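Local coordinates for manganese-containing pseudocatalase (Thermus thermophilus, PDB 2V8T), which probably acts as a catalase, breaking down hydrogen peroxide at a pair of manganese ions held inside each subunit, at residues L40-Y45 and F152-A157; A157-K162 and Y180-G185; V187-Y192 and K206-P211. All blocks are in the same frame, centred on the assembly; numbering follows the deposited sequence.

Interaction 1 (L40-Y45 and F152-A157); sequences LMNYMY and FFLEVA. With MN (manganese (II) ion), chain D.
E155 OE2 is gripped from two directions: it binds the manganese ion at 2.2 Å and also accepts a hydrogen bond from Y43 OH at 2.7 Å. The other carboxylate oxygen, E155 OE1, completes the chelate at 2.4 Å from the metal; E70 and H188 also bind this ion. The tyrosine hydroxyl meets OE2 on its anti side, 19° out of the carboxylate plane, and the phenol ring and carboxylate lie nearly coplanar, 26° apart. Two bonds on one oxygen, together with the metal on its partner, restrict the carboxylate's rotation. A glutamate suits this place because its chain, bent at chi2 (-74°), can turn the carboxylate onto the metal although the E155 CB does not point at helix 36-49. Tyrosine suits the opposite helix: the axes lie 11.6 Å apart, and the long rigid phenol and the glutamate chain reach in from both helices to meet. Replacing Y43 by a phenylalanine would probably leave E155 OE2 without its second-shell donor and the carboxylate less firmly set on the metal. Beside this bond L154 CD1 touches Y43 CE1 at 4.1 Å and N42 ND2 at 3.6 Å, in one of the two conformations modelled for L154. The amide of N42 is engaged by backbone groups: S38 O and Y137 O accept from ND2, and F139 N donates to OD1. The Y43 ring packs edge-to-face with Y192. The two antiparallel helices thus frame a first-shell carboxylate with a second-shell tyrosine, an arrangement belonging to the dimetal site of a ferritin-like four-helix bundle.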
ATOM      1  N   LEU A  40      20.215   4.750   2.721  1.00  6.31           N
ATOM      2  CA  LEU A  40      20.268   6.163   2.368  1.00  6.34           C
ATOM      3  C   LEU A  40      19.259   6.956   3.152  1.00  6.26           C
ATOM      4  O   LEU A  40      19.586   7.974   3.795  1.00  6.62           O
ATOM      5  CB  LEU A  40      20.007   6.329   0.878  1.00  6.34           C
ATOM      6  CG  LEU A  40      19.767   7.758   0.427  1.00  6.71           C
ATOM      7  CD1 LEU A  40      20.952   8.662   0.705  1.00  7.42           C
ATOM      8  CD2 LEU A  40      19.389   7.762  -1.064  1.00  7.54           C
ATOM      9  N   MET A  41      17.964   6.604   3.040  1.00  6.17           N
ATOM     10  CA  MET A  41      16.946   7.493   3.561  1.00  6.21           C
ATOM     11  C   MET A  41      16.883   7.452   5.083  1.00  6.14           C
ATOM     12  O   MET A  41      16.558   8.468   5.722  1.00  6.45           O
ATOM     13  CB  MET A  41      15.610   7.132   2.920  0.50  6.46           C
ATOM     14  CG  MET A  41      15.559   7.459   1.402  0.50  8.30           C
ATOM     15  SD  MET A  41      15.316   9.256   1.110  0.50 11.35           S
ATOM     16  CE  MET A  41      15.953   9.516  -0.560  0.50 12.78           C
ATOM     17  N   ASN A  42      17.196   6.299   5.694  1.00  6.20           N
ATOM     18  CA  ASN A  42      17.322   6.265   7.135  1.00  6.40           C
ATOM     19  C   ASN A  42      18.357   7.304   7.617  1.00  6.19           C
ATOM     20  O   ASN A  42      18.086   8.098   8.500  1.00  6.68           O
ATOM     21  CB  ASN A  42      17.747   4.852   7.629  1.00  6.69           C
ATOM     22  CG  ASN A  42      16.515   4.005   7.889  1.00  7.21           C
ATOM     23  OD1 ASN A  42      15.952   4.096   8.958  1.00  8.67           O
ATOM     24  ND2 ASN A  42      16.083   3.221   6.909  1.00  8.24           N
ATOM     25  N   TYR A  43      19.561   7.215   7.032  1.00  6.27           N
ATOM     26  CA  TYR A  43      20.629   8.099   7.558  1.00  6.72           C
ATOM     27  C   TYR A  43      20.368   9.530   7.157  1.00  6.49           C
ATOM     28  O   TYR A  43      20.690  10.463   7.926  1.00  7.05           O
ATOM     29  CB  TYR A  43      21.976   7.602   7.092  1.00  6.77           C
ATOM     30  CG  TYR A  43      22.216   6.145   7.354  1.00  6.81           C
ATOM     31  CD1 TYR A  43      21.573   5.402   8.361  1.00  7.15           C
ATOM     32  CD2 TYR A  43      23.107   5.446   6.539  1.00  6.67           C
ATOM     33  CE1 TYR A  43      21.744   4.045   8.477  1.00  7.30           C
ATOM     34  CE2 TYR A  43      23.329   4.087   6.665  1.00  6.95           C
ATOM     35  CZ  TYR A  43      22.613   3.377   7.647  1.00  7.14           C
ATOM     36  OH  TYR A  43      22.741   2.028   7.787  1.00  8.08           O
ATOM     37  N   MET A  44      19.796   9.755   5.984  1.00  6.49           N
ATOM     38  CA  MET A  44      19.505  11.114   5.558  1.00  6.82           C
ATOM     39  C   MET A  44      18.536  11.756   6.532  1.00  6.49           C
ATOM     40  O   MET A  44      18.778  12.857   7.051  1.00  6.77           O
ATOM     41  CB  MET A  44      18.962  11.127   4.157  1.00  7.53           C
ATOM     42  CG  MET A  44      18.948  12.417   3.525  1.00 10.53           C
ATOM     43  SD  MET A  44      20.561  13.206   3.299  1.00 12.49           S
ATOM     44  CE  MET A  44      21.128  12.357   2.248  1.00 14.38           C
ATOM     45  N   TYR A  45      17.373  11.110   6.778  1.00  6.39           N
ATOM     46  CA  TYR A  45      16.394  11.711   7.679  1.00  6.63           C
ATOM     47  C   TYR A  45      16.908  11.789   9.100  1.00  6.37           C
ATOM     48  O   TYR A  45      16.658  12.778   9.791  1.00  6.72           O
ATOM     49  CB  TYR A  45      15.042  11.019   7.567  1.00  7.35           C
ATOM     50  CG  TYR A  45      14.284  11.513   6.364  1.00  8.49           C
ATOM     51  CD1 TYR A  45      13.368  12.546   6.452  1.00 14.41           C
ATOM     52  CD2 TYR A  45      14.512  11.022   5.092  1.00  8.24           C
ATOM     53  CE1 TYR A  45      12.745  13.047   5.356  1.00 19.01           C
ATOM     54  CE2 TYR A  45      13.899  11.519   3.945  1.00  9.81           C
ATOM     55  CZ  TYR A  45      12.991  12.556   4.124  1.00 14.27           C
ATOM     56  OH  TYR A  45      12.318  13.065   3.018  1.00 18.87           O
ATOM     57  N   PHE A 152      22.878  -0.309  13.041  1.00  6.67           N
ATOM     58  CA  PHE A 152      23.774  -1.488  13.081  1.00  6.87           C
ATOM     59  C   PHE A 152      23.049  -2.697  12.496  1.00  6.60           C
ATOM     60  O   PHE A 152      23.556  -3.403  11.629  1.00  7.01           O
ATOM     61  CB  PHE A 152      24.209  -1.694  14.535  1.00  7.17           C
ATOM     62  CG  PHE A 152      25.148  -2.865  14.715  1.00  6.92           C
ATOM     63  CD1 PHE A 152      26.510  -2.730  14.530  1.00  7.99           C
ATOM     64  CD2 PHE A 152      24.656  -4.109  15.067  1.00  7.88           C
ATOM     65  CE1 PHE A 152      27.372  -3.802  14.706  1.00  8.75           C
ATOM     66  CE2 PHE A 152      25.513  -5.192  15.242  1.00  9.13           C
ATOM     67  CZ  PHE A 152      26.863  -5.020  15.079  1.00  8.81           C
ATOM     68  N   PHE A 153      21.815  -2.928  13.007  1.00  6.72           N
ATOM     69  CA  PHE A 153      20.962  -4.002  12.453  1.00  6.77           C
ATOM     70  C   PHE A 153      20.745  -3.823  10.949  1.00  6.48           C
ATOM     71  O   PHE A 153      20.858  -4.766  10.175  1.00  6.83           O
ATOM     72  CB  PHE A 153      19.634  -4.031  13.210  1.00  7.10           C
ATOM     73  CG  PHE A 153      18.609  -4.863  12.505  1.00  7.17           C
ATOM     74  CD1 PHE A 153      18.728  -6.256  12.448  1.00  8.30           C
ATOM     75  CD2 PHE A 153      17.573  -4.279  11.813  1.00  8.90           C
ATOM     76  CE1 PHE A 153      17.853  -7.014  11.687  1.00  9.01           C
ATOM     77  CE2 PHE A 153      16.669  -5.085  11.093  1.00 10.41           C
ATOM     78  CZ  PHE A 153      16.851  -6.463  11.029  1.00  9.56           C
ATOM     79  N   LEU A 154      20.406  -2.587  10.532  1.00  6.92           N
ATOM     80  CA  LEU A 154      20.085  -2.328   9.131  1.00  6.85           C
ATOM     81  C   LEU A 154      21.258  -2.738   8.255  1.00  6.58           C
ATOM     82  O   LEU A 154      21.079  -3.335   7.188  1.00  7.29           O
ATOM     83  CB  LEU A 154      19.801  -0.864   8.861  0.50 10.32           C
ATOM     84  CG  LEU A 154      18.718  -0.398   7.904  0.50 15.95           C
ATOM     85  CD1 LEU A 154      18.957   1.130   7.591  0.50 17.51           C
ATOM     86  CD2 LEU A 154      18.415  -1.349   6.758  0.50 16.16           C
ATOM     87  N   GLU A 155      22.493  -2.375   8.632  1.00  6.72           N
ATOM     88  CA  GLU A 155      23.620  -2.722   7.827  1.00  6.74           C
ATOM     89  C   GLU A 155      23.830  -4.212   7.701  1.00  6.59           C
ATOM     90  O   GLU A 155      24.185  -4.704   6.625  1.00  7.35           O
ATOM     91  CB  GLU A 155      24.920  -2.028   8.313  1.00  7.05           C
ATOM     92  CG  GLU A 155      24.916  -0.529   8.080  1.00  7.09           C
ATOM     93  CD  GLU A 155      25.119  -0.075   6.641  1.00  6.91           C
ATOM     94  OE1 GLU A 155      25.760  -0.776   5.829  1.00  7.52           O
ATOM     95  OE2 GLU A 155      24.750   1.100   6.314  1.00  7.49           O
ATOM     96  N   VAL A 156      23.673  -4.970   8.798  1.00  6.65           N
ATOM     97  CA  VAL A 156      23.895  -6.419   8.694  1.00  6.88           C
ATOM     98  C   VAL A 156      22.717  -7.128   7.996  1.00  6.84           C
ATOM     99  O   VAL A 156      22.942  -8.142   7.325  1.00  7.30           O
ATOM    100  CB  VAL A 156      24.311  -7.046  10.023  1.00  7.25           C
ATOM    101  CG1 VAL A 156      25.674  -6.514  10.448  1.00  9.14           C
ATOM    102  CG2 VAL A 156      23.284  -6.891  11.132  1.00  7.62           C
ATOM    103  N   ALA A 157      21.499  -6.612   8.125  1.00  6.73           N
ATOM    104  CA  ALA A 157      20.374  -7.146   7.349  1.00  7.14           C
ATOM    105  C   ALA A 157      20.609  -6.877   5.840  1.00  6.93           C
ATOM    106  O   ALA A 157      20.438  -7.763   5.000  1.00  7.42           O
ATOM    107  CB  ALA A 157      19.071  -6.525   7.823  1.00  7.83           C
TER
HETATM  108 MN    MN D1304      25.708   1.133   4.328  1.00  7.11          MN
HETATM  109  O   HOH W   1      24.204   0.829   2.779  0.25  7.17           O

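Interaction 2 (A157-K162 and Y180-G185); sequences AARTHK and YLLVRG
K162 leaves helix 144-166 facing L181 and L182, and its chain runs across the gap between the two helices. K162 CB packs against L182 CD2 at 3.9 Å. Farther out, CD and CE cross the L181 side chain obliquely, where K162 CE is 3.7 Å from L181 CB and 3.9 Å from L181 CD1. A turn at the last torsion (chi4 63°) then brings NZ to E36 OE2, a carboxylate of a manganese ligand, and to a water that in turn donates to L181 O at 3.2 Å. K162 is modelled in two conformations, and these contacts hold for one of them. Lysine fits because its methylenes can lie on leucine while the ammonium group reaches the polar surroundings of the manganese site; its positive charge would probably help offset the acidic ligands there. One turn earlier, R159 CG meets L182 CD2 at 3.6 Å, the two side chains crossing at about a right angle. A chi1 of -175° and a chain extended as far as NE carry the R159 guanidinium beyond the leucine to the loop between helices 172-200 and 219-226, where NH1 donates to I210 O and NH2 to N215 OD1 and I213 O. The one methyl, L182 CD2, touches both R159 CG and K162 CB. The helix segments run antiparallel at 164°, their axes 9.9 Å apart. Around them, L181 also rests on H73 and V77 of helix 57-85, K162 touches L29 of helix 28-31, and V183 faces helix 219-226, so the pair is enclosed by helices on several sides.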
ATOM      1  N   ALA A 157      21.499  -6.612   8.125  1.00  6.73           N
ATOM      2  CA  ALA A 157      20.374  -7.146   7.349  1.00  7.14           C
ATOM      3  C   ALA A 157      20.609  -6.877   5.840  1.00  6.93           C
ATOM      4  O   ALA A 157      20.438  -7.763   5.000  1.00  7.42           O
ATOM      5  CB  ALA A 157      19.071  -6.525   7.823  1.00  7.83           C
ATOM      6  N   ALA A 158      21.033  -5.657   5.521  1.00  6.76           N
ATOM      7  CA  ALA A 158      21.358  -5.316   4.130  1.00  7.32           C
ATOM      8  C   ALA A 158      22.474  -6.210   3.605  1.00  6.83           C
ATOM      9  O   ALA A 158      22.434  -6.661   2.462  1.00  7.60           O
ATOM     10  CB  ALA A 158      21.745  -3.850   4.026  1.00  8.01           C
ATOM     11  N   ARG A 159      23.486  -6.469   4.429  1.00  7.12           N
ATOM     12  CA  ARG A 159      24.574  -7.362   4.040  1.00  7.43           C
ATOM     13  C   ARG A 159      24.050  -8.751   3.706  1.00  7.07           C
ATOM     14  O   ARG A 159      24.463  -9.387   2.739  1.00  7.55           O
ATOM     15  CB  ARG A 159      25.607  -7.466   5.157  1.00  7.92           C
ATOM     16  CG  ARG A 159      26.824  -8.276   4.759  1.00  8.54           C
ATOM     17  CD  ARG A 159      27.571  -8.788   5.922  1.00  8.65           C
ATOM     18  NE  ARG A 159      28.818  -9.435   5.519  1.00  9.37           N
ATOM     19  CZ  ARG A 159      29.256 -10.587   5.992  1.00  8.76           C
ATOM     20  NH1 ARG A 159      28.593 -11.252   6.913  1.00  8.91           N
ATOM     21  NH2 ARG A 159      30.363 -11.125   5.498  1.00 11.23           N
ATOM     22  N   THR A 160      23.134  -9.251   4.547  1.00  7.33           N
ATOM     23  CA  THR A 160      22.562 -10.567   4.352  1.00  7.33           C
ATOM     24  C   THR A 160      21.851 -10.642   2.984  1.00  7.14           C
ATOM     25  O   THR A 160      21.989 -11.615   2.240  1.00  7.64           O
ATOM     26  CB  THR A 160      21.592 -10.900   5.526  1.00  7.46           C
ATOM     27  OG1 THR A 160      22.335 -10.869   6.731  1.00  8.00           O
ATOM     28  CG2 THR A 160      21.017 -12.257   5.362  1.00  8.92           C
ATOM     29  N   HIS A 161      21.073  -9.597   2.650  1.00  7.16           N
ATOM     30  CA  HIS A 161      20.421  -9.555   1.350  1.00  7.40           C
ATOM     31  C   HIS A 161      21.442  -9.522   0.215  1.00  6.89           C
ATOM     32  O   HIS A 161      21.269 -10.184  -0.810  1.00  7.47           O
ATOM     33  CB  HIS A 161      19.441  -8.397   1.235  1.00  7.58           C
ATOM     34  CG  HIS A 161      18.196  -8.583   2.037  1.00  8.08           C
ATOM     35  ND1 HIS A 161      18.009  -9.384   3.135  1.00 11.23           N
ATOM     36  CD2 HIS A 161      17.029  -7.995   1.735  1.00  8.10           C
ATOM     37  CE1 HIS A 161      16.691  -9.224   3.492  1.00  8.19           C
ATOM     38  NE2 HIS A 161      16.124  -8.424   2.609  1.00 11.96           N
ATOM     39  N   LYS A 162      22.500  -8.720   0.370  1.00  7.02           N
ATOM     40  CA  LYS A 162      23.538  -8.671  -0.674  1.00  7.37           C
ATOM     41  C   LYS A 162      24.165 -10.038  -0.894  1.00  6.90           C
ATOM     42  O   LYS A 162      24.400 -10.432  -2.029  1.00  7.13           O
ATOM     43  CB  LYS A 162      24.578  -7.581  -0.385  0.70  8.73           C
ATOM     44  CG  LYS A 162      24.001  -6.167  -0.499  0.70  9.14           C
ATOM     45  CD  LYS A 162      24.989  -5.123  -0.887  0.70 12.15           C
ATOM     46  CE  LYS A 162      24.403  -3.728  -1.024  0.70 11.50           C
ATOM     47  NZ  LYS A 162      23.838  -3.134   0.242  0.70 11.25           N
ATOM     48  N   TYR A 180      32.000  -5.036  -3.645  1.00  7.04           N
ATOM     49  CA  TYR A 180      32.386  -3.707  -3.153  1.00  7.18           C
ATOM     50  C   TYR A 180      31.475  -3.274  -2.002  1.00  6.98           C
ATOM     51  O   TYR A 180      31.947  -2.799  -0.954  1.00  7.47           O
ATOM     52  CB  TYR A 180      32.376  -2.689  -4.295  1.00  7.59           C
ATOM     53  CG  TYR A 180      32.863  -1.340  -3.857  1.00  7.87           C
ATOM     54  CD1 TYR A 180      34.197  -1.147  -3.544  1.00  8.96           C
ATOM     55  CD2 TYR A 180      32.027  -0.252  -3.732  1.00  8.67           C
ATOM     56  CE1 TYR A 180      34.705   0.083  -3.130  1.00 10.06           C
ATOM     57  CE2 TYR A 180      32.556   0.996  -3.280  1.00  9.62           C
ATOM     58  CZ  TYR A 180      33.899   1.125  -3.016  1.00  9.46           C
ATOM     59  OH  TYR A 180      34.364   2.374  -2.564  1.00 11.42           O
ATOM     60  N   LEU A 181      30.163  -3.413  -2.196  1.00  6.90           N
ATOM     61  CA  LEU A 181      29.231  -2.953  -1.171  1.00  7.04           C
ATOM     62  C   LEU A 181      29.193  -3.847   0.058  1.00  7.02           C
ATOM     63  O   LEU A 181      28.807  -3.374   1.133  1.00  7.96           O
ATOM     64  CB  LEU A 181      27.866  -2.696  -1.769  1.00  7.52           C
ATOM     65  CG  LEU A 181      27.823  -1.550  -2.807  1.00  8.02           C
ATOM     66  CD1 LEU A 181      26.384  -1.255  -3.218  1.00  9.56           C
ATOM     67  CD2 LEU A 181      28.499  -0.264  -2.294  1.00  8.74           C
ATOM     68  N   LEU A 182      29.618  -5.104  -0.055  1.00  6.99           N
ATOM     69  CA  LEU A 182      29.835  -5.916   1.164  1.00  7.09           C
ATOM     70  C   LEU A 182      30.941  -5.286   2.002  1.00  7.05           C
ATOM     71  O   LEU A 182      30.866  -5.231   3.243  1.00  7.70           O
ATOM     72  CB  LEU A 182      30.215  -7.341   0.800  1.00  7.53           C
ATOM     73  CG  LEU A 182      29.077  -8.201   0.268  1.00  7.66           C
ATOM     74  CD1 LEU A 182      29.637  -9.498  -0.288  1.00  9.47           C
ATOM     75  CD2 LEU A 182      28.015  -8.455   1.353  1.00  8.60           C
ATOM     76  N   VAL A 183      32.010  -4.820   1.349  1.00  6.97           N
ATOM     77  CA  VAL A 183      33.107  -4.186   2.080  1.00  7.09           C
ATOM     78  C   VAL A 183      32.650  -2.857   2.682  1.00  6.98           C
ATOM     79  O   VAL A 183      32.899  -2.569   3.859  1.00  7.54           O
ATOM     80  CB  VAL A 183      34.342  -4.065   1.173  1.00  7.42           C
ATOM     81  CG1 VAL A 183      35.433  -3.257   1.913  1.00  8.75           C
ATOM     82  CG2 VAL A 183      34.823  -5.458   0.801  1.00  8.36           C
ATOM     83  N   ARG A 184      31.945  -2.028   1.886  1.00  6.98           N
ATOM     84  CA  ARG A 184      31.466  -0.753   2.425  1.00  6.80           C
ATOM     85  C   ARG A 184      30.477  -0.960   3.564  1.00  7.14           C
ATOM     86  O   ARG A 184      30.501  -0.236   4.565  1.00  7.64           O
ATOM     87  CB  ARG A 184      30.841   0.101   1.327  1.00  7.13           C
ATOM     88  CG  ARG A 184      31.786   0.427   0.161  1.00  7.62           C
ATOM     89  CD  ARG A 184      33.141   0.938   0.600  1.00  7.68           C
ATOM     90  NE  ARG A 184      32.987   2.128   1.434  1.00  7.64           N
ATOM     91  CZ  ARG A 184      33.865   2.533   2.338  1.00  7.33           C
ATOM     92  NH1 ARG A 184      35.017   1.903   2.526  1.00  8.20           N
ATOM     93  NH2 ARG A 184      33.575   3.608   3.070  1.00  7.88           N
ATOM     94  N   GLY A 185      29.605  -1.982   3.438  1.00  7.84           N
ATOM     95  CA  GLY A 185      28.647  -2.241   4.516  1.00  8.09           C
ATOM     96  C   GLY A 185      29.322  -2.751   5.742  1.00  7.94           C
ATOM     97  O   GLY A 185      28.866  -2.522   6.870  1.00  9.30           O
TER
HETATM   98  O   HOH W   2      25.717  -3.427   1.828  0.70 36.15           O

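Interaction 3 (V187-Y192 and K206-P211); sequences VHAAAY and KMLPIP. With MN (manganese (II) ion), chain D.
L208 leads into a cis peptide bond at P209, and it alone of 206-211 reaches the helix, placing its two methyls on A189 and A190. A second cis bond precedes P211, so this irregular stretch of loop is bent twice within four residues, while the leucine remains turned toward the helix. L208 CD1 lies 4.1 Å from both CA and N of A190, resting on the helix backbone itself, and L208 CD2 is 4.3 Å from A189 CB. The chi1 of -61° sets L208 CG beside its own backbone N, which directs the branched end across the gap rather than along the loop. Alanines suit the helix face here: a single methyl group lets a leucine come close to the backbone, and CA atoms 8.0 Å apart at A190 and L208 can be bridged by one side chain. No hydrogen bond joins the segments; the contact is light and wholly apolar. F152 of helix 144-166 also packs on L208, while W248 and P253 lie against A190. Next to these alanines, but on another face of the helix, H188 sends ND1 to the manganese at 2.2 Å. The water bound to that ion also lies at 2.2 Å from it, and E69 OE1 takes the hydrogen bond of H188 NE2, which probably helps fix the imidazole as a second-shell residue would. The loop after helix 172-200 thus folds back on that helix, which itself supplies H188, beside E70 and E155, to the dimanganese site of this ferritin-like bundle.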
ATOM      1  N   VAL A 187      32.252  -1.613   6.709  1.00  7.25           N
ATOM      2  CA  VAL A 187      32.720  -0.373   7.311  1.00  7.11           C
ATOM      3  C   VAL A 187      31.580   0.299   8.076  1.00  6.82           C
ATOM      4  O   VAL A 187      31.754   0.727   9.213  1.00  7.39           O
ATOM      5  CB  VAL A 187      33.288   0.575   6.232  1.00  7.63           C
ATOM      6  CG1 VAL A 187      33.524   1.970   6.787  1.00  8.03           C
ATOM      7  CG2 VAL A 187      34.593  -0.039   5.683  1.00  9.09           C
ATOM      8  N   HIS A 188      30.388   0.397   7.442  1.00  6.74           N
ATOM      9  CA  HIS A 188      29.304   1.098   8.123  1.00  6.80           C
ATOM     10  C   HIS A 188      28.865   0.362   9.384  1.00  6.68           C
ATOM     11  O   HIS A 188      28.609   0.997  10.410  1.00  6.98           O
ATOM     12  CB  HIS A 188      28.121   1.270   7.159  1.00  6.90           C
ATOM     13  CG  HIS A 188      28.447   2.121   5.989  1.00  6.52           C
ATOM     14  ND1 HIS A 188      27.603   2.160   4.906  1.00  7.06           N
ATOM     15  CD2 HIS A 188      29.533   2.914   5.737  1.00  7.19           C
ATOM     16  CE1 HIS A 188      28.174   2.990   4.035  1.00  7.69           C
ATOM     17  NE2 HIS A 188      29.334   3.453   4.495  1.00  7.42           N
ATOM     18  N   ALA A 189      28.725  -0.971   9.323  1.00  6.77           N
ATOM     19  CA  ALA A 189      28.372  -1.726  10.522  1.00  7.24           C
ATOM     20  C   ALA A 189      29.411  -1.546  11.607  1.00  6.77           C
ATOM     21  O   ALA A 189      29.103  -1.374  12.790  1.00  7.51           O
ATOM     22  CB  ALA A 189      28.187  -3.205  10.206  1.00  8.03           C
ATOM     23  N   ALA A 190      30.693  -1.594  11.216  1.00  7.01           N
ATOM     24  CA  ALA A 190      31.767  -1.381  12.197  1.00  7.44           C
ATOM     25  C   ALA A 190      31.678   0.015  12.805  1.00  7.21           C
ATOM     26  O   ALA A 190      31.926   0.184  14.007  1.00  7.90           O
ATOM     27  CB  ALA A 190      33.135  -1.594  11.512  1.00  8.47           C
ATOM     28  N   ALA A 191      31.377   1.030  11.986  1.00  7.03           N
ATOM     29  CA  ALA A 191      31.339   2.391  12.460  1.00  7.68           C
ATOM     30  C   ALA A 191      30.179   2.582  13.449  1.00  7.25           C
ATOM     31  O   ALA A 191      30.342   3.183  14.510  1.00  7.52           O
ATOM     32  CB  ALA A 191      31.218   3.375  11.291  1.00  8.18           C
ATOM     33  N   TYR A 192      28.992   2.077  13.093  1.00  7.39           N
ATOM     34  CA  TYR A 192      27.877   2.161  14.027  1.00  7.31           C
ATOM     35  C   TYR A 192      28.123   1.331  15.282  1.00  7.22           C
ATOM     36  O   TYR A 192      27.733   1.727  16.389  1.00  7.75           O
ATOM     37  CB  TYR A 192      26.561   1.768  13.341  1.00  7.22           C
ATOM     38  CG  TYR A 192      26.142   2.748  12.257  1.00  7.38           C
ATOM     39  CD1 TYR A 192      26.198   4.120  12.448  1.00  8.71           C
ATOM     40  CD2 TYR A 192      25.688   2.296  11.018  1.00  7.80           C
ATOM     41  CE1 TYR A 192      25.773   5.004  11.463  1.00  9.39           C
ATOM     42  CE2 TYR A 192      25.278   3.176  10.028  1.00  8.18           C
ATOM     43  CZ  TYR A 192      25.311   4.540  10.255  1.00  8.44           C
ATOM     44  OH  TYR A 192      24.934   5.466   9.320  1.00 10.09           O
ATOM     45  N   LYS A 206      32.145  -6.954  18.362  1.00  9.00           N
ATOM     46  CA  LYS A 206      32.475  -8.322  18.600  1.00 10.03           C
ATOM     47  C   LYS A 206      31.414  -9.311  18.078  1.00  9.44           C
ATOM     48  O   LYS A 206      31.685 -10.491  17.922  1.00 11.68           O
ATOM     49  CB  LYS A 206      32.655  -8.567  20.119  0.70 11.67           C
ATOM     50  CG  LYS A 206      32.811 -10.009  20.631  0.70 14.12           C
ATOM     51  CD  LYS A 206      32.977 -10.052  22.130  0.70 16.46           C
ATOM     52  CE  LYS A 206      32.877 -11.484  22.629  0.70 20.46           C
ATOM     53  NZ  LYS A 206      33.114 -11.348  24.117  0.70 26.14           N
ATOM     54  N   MET A 207      30.230  -8.805  17.780  1.00  9.55           N
ATOM     55  CA  MET A 207      29.185  -9.624  17.177  1.00 10.47           C
ATOM     56  C   MET A 207      29.431  -9.885  15.706  1.00  9.79           C
ATOM     57  O   MET A 207      28.829 -10.771  15.121  1.00 12.08           O
ATOM     58  CB  MET A 207      27.716  -8.822  17.285  1.00 13.25           C
ATOM     59  CG  MET A 207      26.580  -9.775  17.378  1.00 13.40           C
ATOM     60  SD  MET A 207      25.119  -8.884  17.574  1.00 15.28           S
ATOM     61  CE  MET A 207      25.214  -8.535  19.302  1.00 16.94           C
ATOM     62  N   LEU A 208      30.277  -9.077  15.066  1.00  9.05           N
ATOM     63  CA  LEU A 208      30.490  -9.171  13.632  1.00  8.98           C
ATOM     64  C   LEU A 208      31.427 -10.345  13.323  1.00  9.35           C
ATOM     65  O   LEU A 208      32.329 -10.649  14.126  1.00 11.09           O
ATOM     66  CB  LEU A 208      31.077  -7.865  13.097  1.00  9.31           C
ATOM     67  CG  LEU A 208      30.168  -6.642  13.300  1.00  9.24           C
ATOM     68  CD1 LEU A 208      30.894  -5.337  12.962  1.00 10.79           C
ATOM     69  CD2 LEU A 208      28.870  -6.747  12.486  1.00 10.71           C
ATOM     70  N   PRO A 209      31.307 -10.966  12.153  1.00  9.02           N
ATOM     71  CA  PRO A 209      30.319 -10.659  11.110  1.00  8.96           C
ATOM     72  C   PRO A 209      28.957 -11.346  11.417  1.00  8.16           C
ATOM     73  O   PRO A 209      28.884 -12.382  12.071  1.00  9.19           O
ATOM     74  CB  PRO A 209      30.961 -11.240   9.860  1.00  9.32           C
ATOM     75  CG  PRO A 209      31.712 -12.462  10.374  1.00 10.36           C
ATOM     76  CD  PRO A 209      32.259 -12.002  11.705  1.00 10.19           C
ATOM     77  N   ILE A 210      27.931 -10.751  10.833  1.00  8.43           N
ATOM     78  CA  ILE A 210      26.588 -11.304  10.738  1.00  8.03           C
ATOM     79  C   ILE A 210      26.198 -11.277   9.256  1.00  8.01           C
ATOM     80  O   ILE A 210      26.313 -10.226   8.634  1.00  8.70           O
ATOM     81  CB  ILE A 210      25.577 -10.483  11.545  1.00  8.30           C
ATOM     82  CG1 ILE A 210      25.935 -10.484  13.026  1.00 10.21           C
ATOM     83  CG2 ILE A 210      24.168 -11.009  11.320  1.00  9.86           C
ATOM     84  CD1 ILE A 210      25.188  -9.406  13.830  1.00 11.76           C
ATOM     85  N   PRO A 211      25.697 -12.394   8.686  1.00  7.95           N
ATOM     86  CA  PRO A 211      25.821 -13.749   9.204  1.00  8.27           C
ATOM     87  C   PRO A 211      27.287 -14.113   9.435  1.00  8.31           C
ATOM     88  O   PRO A 211      28.195 -13.351   9.064  1.00  8.35           O
ATOM     89  CB  PRO A 211      25.251 -14.617   8.053  1.00  8.93           C
ATOM     90  CG  PRO A 211      24.415 -13.641   7.243  1.00  9.95           C
ATOM     91  CD  PRO A 211      25.191 -12.371   7.307  1.00  8.77           C
TER
HETATM   92 MN    MN D1304      25.708   1.133   4.328  1.00  7.11          MN
HETATM   93  O   HOH W   1      24.204   0.829   2.779  0.25  7.17           O

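How the interactions relate
From the N terminus, helix 36-49 comes first, and interaction 1 joins it to helix 144-166, closing a loop of 106 residues that includes helix 57-85. Interaction 2 opens at A157, the residue shared with interaction 1, and closes over the short connection to helix 172-200. Interaction 3 starts farther along that helix and folds back the loop that follows it. The three closures come in series, neither nesting nor crossing. In space they adjoin: F152 CZ lies 3.7 Å from L208 CD2, E155 OE1 lies 3.5 Å from G185 CA, and interactions 1 and 3 contribute ligands to one manganese ion. All three also touch the third subunit.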